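Local coordinates for protein phytase (Klebsiella pneumoniae, PDB 2WU0) that probably releases phosphate from phytate (inositol hexakisphosphate) by hydrolysing its phosphate esters, as a phytase of the histidine acid phosphatase family, at residues 240-245 with 308-313. The protein carries 4 engineered substitutions. Numbering follows the deposited sequence.
Sequences ALLPLL and PGYSRG
L242 reaches from helix 235-250 into the bend of loop 308-313 and meets S311 and Y310, joining the helical part of this histidine acid phosphatase to the loop that leads into strand 320-328 of the main sheet. The tight part is L242 against S311, which faces the kinked helix: CB of L242 lies 3.4 Å from S311 OG and 3.7 Å from S311 CB. Beside it, CD1 of L242 comes up at the edge of the Y310 ring, close to its plane, and lies 3.6 Å from Y310 CD1. With CG anti to the carbonyl carbon (chi1 -64°), the L242 side chain extends across to the loop, where its CD1 also lies 3.9 Å from the carbonyl O of G309. Beyond the contact, Y310 is packed by R215, L345 and L348, its OH is hydrogen-bonded to the carbonyl O of Q343, and the G309 carbonyl O to T239 OG1. The looser side runs past P243, whose CD stays 4.4 Å from S311 CB. Farther on, NH1 of exposed R312 makes a salt bridge with D250 at the far end of this helix, a second tie. The S311 hydroxyl is hydrogen-bonded to T246 OG1; any bond from S311 OG to the carbonyl O of L242 is weak, at 3.2 Å.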
loop_
_atom_site.group_PDB
_atom_site.type_symbol
_atom_site.label_atom_id
_atom_site.label_comp_id
_atom_site.label_asym_id
_atom_site.label_seq_id
_atom_site.Cartn_x
_atom_site.Cartn_y
_atom_site.Cartn_z
ATOM N N ALA A 240 -2.670 -18.145 -3.890
ATOM C CA ALA A 240 -3.953 -18.659 -4.394
ATOM C C ALA A 240 -5.196 -18.025 -3.711
ATOM O O ALA A 240 -6.273 -18.028 -4.287
ATOM C CB ALA A 240 -3.986 -20.199 -4.284
ATOM N N LEU A 241 -5.027 -17.488 -2.498
ATOM C CA LEU A 241 -6.106 -16.811 -1.746
ATOM C C LEU A 241 -6.249 -15.310 -2.055
ATOM O O LEU A 241 -7.289 -14.710 -1.774
ATOM C CB LEU A 241 -5.858 -16.964 -0.237
ATOM C CG LEU A 241 -5.778 -18.411 0.246
ATOM C CD1 LEU A 241 -5.269 -18.492 1.663
ATOM C CD2 LEU A 241 -7.136 -19.073 0.109
ATOM N N LEU A 242 -5.208 -14.706 -2.632
ATOM C CA LEU A 242 -5.171 -13.258 -2.802
ATOM C C LEU A 242 -6.210 -12.664 -3.760
ATOM O O LEU A 242 -6.522 -11.472 -3.651
ATOM C CB LEU A 242 -3.788 -12.823 -3.240
ATOM C CG LEU A 242 -2.665 -13.068 -2.243
ATOM C CD1 LEU A 242 -1.355 -12.595 -2.885
ATOM C CD2 LEU A 242 -2.949 -12.370 -0.902
ATOM N N PRO A 243 -6.723 -13.462 -4.728
ATOM C CA PRO A 243 -7.805 -12.920 -5.559
ATOM C C PRO A 243 -9.057 -12.474 -4.808
ATOM O O PRO A 243 -9.761 -11.604 -5.306
ATOM C CB PRO A 243 -8.119 -14.062 -6.525
ATOM C CG PRO A 243 -6.826 -14.825 -6.617
ATOM C CD PRO A 243 -6.316 -14.800 -5.194
ATOM N N LEU A 244 -9.335 -13.020 -3.624
ATOM C CA LEU A 244 -10.424 -12.460 -2.793
ATOM C C LEU A 244 -10.085 -11.055 -2.298
ATOM O O LEU A 244 -10.946 -10.180 -2.253
ATOM C CB LEU A 244 -10.751 -13.365 -1.610
ATOM C CG LEU A 244 -11.530 -14.633 -1.985
ATOM C CD1 LEU A 244 -11.168 -15.778 -1.041
ATOM C CD2 LEU A 244 -13.034 -14.367 -1.991
ATOM N N LEU A 245 -8.827 -10.836 -1.931
ATOM C CA LEU A 245 -8.373 -9.514 -1.513
ATOM C C LEU A 245 -8.451 -8.535 -2.702
ATOM O O LEU A 245 -8.909 -7.406 -2.560
ATOM C CB LEU A 245 -6.949 -9.620 -0.946
ATOM C CG LEU A 245 -6.261 -8.431 -0.266
ATOM C CD1 LEU A 245 -7.084 -7.880 0.894
ATOM C CD2 LEU A 245 -4.873 -8.878 0.184
ATOM N N PRO A 308 4.954 -10.910 -9.303
ATOM C CA PRO A 308 4.944 -12.378 -9.206
ATOM C C PRO A 308 4.757 -12.836 -7.764
ATOM O O PRO A 308 5.353 -12.259 -6.849
ATOM C CB PRO A 308 6.334 -12.790 -9.726
ATOM C CG PRO A 308 6.889 -11.576 -10.436
ATOM C CD PRO A 308 6.241 -10.390 -9.808
ATOM N N GLY A 309 3.927 -13.860 -7.573
ATOM C CA GLY A 309 3.571 -14.329 -6.241
ATOM C C GLY A 309 2.390 -13.592 -5.618
ATOM O O GLY A 309 1.880 -14.006 -4.572
ATOM N N TYR A 310 1.952 -12.508 -6.254
ATOM C CA TYR A 310 0.830 -11.719 -5.767
ATOM C C TYR A 310 -0.231 -11.616 -6.836
ATOM O O TYR A 310 0.031 -11.882 -8.004
ATOM C CB TYR A 310 1.282 -10.307 -5.392
ATOM C CG TYR A 310 2.172 -10.261 -4.192
ATOM C CD1 TYR A 310 1.741 -10.752 -2.979
ATOM C CD2 TYR A 310 3.450 -9.734 -4.268
ATOM C CE1 TYR A 310 2.556 -10.719 -1.866
ATOM C CE2 TYR A 310 4.265 -9.699 -3.161
ATOM C CZ TYR A 310 3.814 -10.191 -1.963
ATOM O OH TYR A 310 4.613 -10.161 -0.850
ATOM N N SER A 311 -1.427 -11.214 -6.424
ATOM C CA SER A 311 -2.524 -11.030 -7.344
ATOM C C SER A 311 -2.613 -9.552 -7.715
ATOM O O SER A 311 -1.907 -8.714 -7.157
ATOM C CB SER A 311 -3.827 -11.512 -6.717
ATOM O OG SER A 311 -4.270 -10.600 -5.749
ATOM N N ARG A 312 -3.499 -9.248 -8.655
ATOM C CA ARG A 312 -3.550 -7.948 -9.252
ATOM C C ARG A 312 -3.777 -6.879 -8.185
ATOM O O ARG A 312 -4.585 -7.051 -7.268
ATOM C CB ARG A 312 -4.647 -7.905 -10.318
ATOM C CG ARG A 312 -4.819 -6.529 -10.979
ATOM C CD ARG A 312 -5.802 -6.579 -12.125
ATOM N NE ARG A 312 -7.012 -7.328 -11.786
ATOM C CZ ARG A 312 -8.032 -6.854 -11.075
ATOM N NH1 ARG A 312 -8.028 -5.613 -10.601
ATOM N NH2 ARG A 312 -9.069 -7.633 -10.827
ATOM N N GLY A 313 -3.016 -5.791 -8.307
ATOM C CA GLY A 313 -3.128 -4.633 -7.435
ATOM C C GLY A 313 -2.664 -4.858 -6.011
ATOM O O GLY A 313 -2.770 -3.957 -5.190
#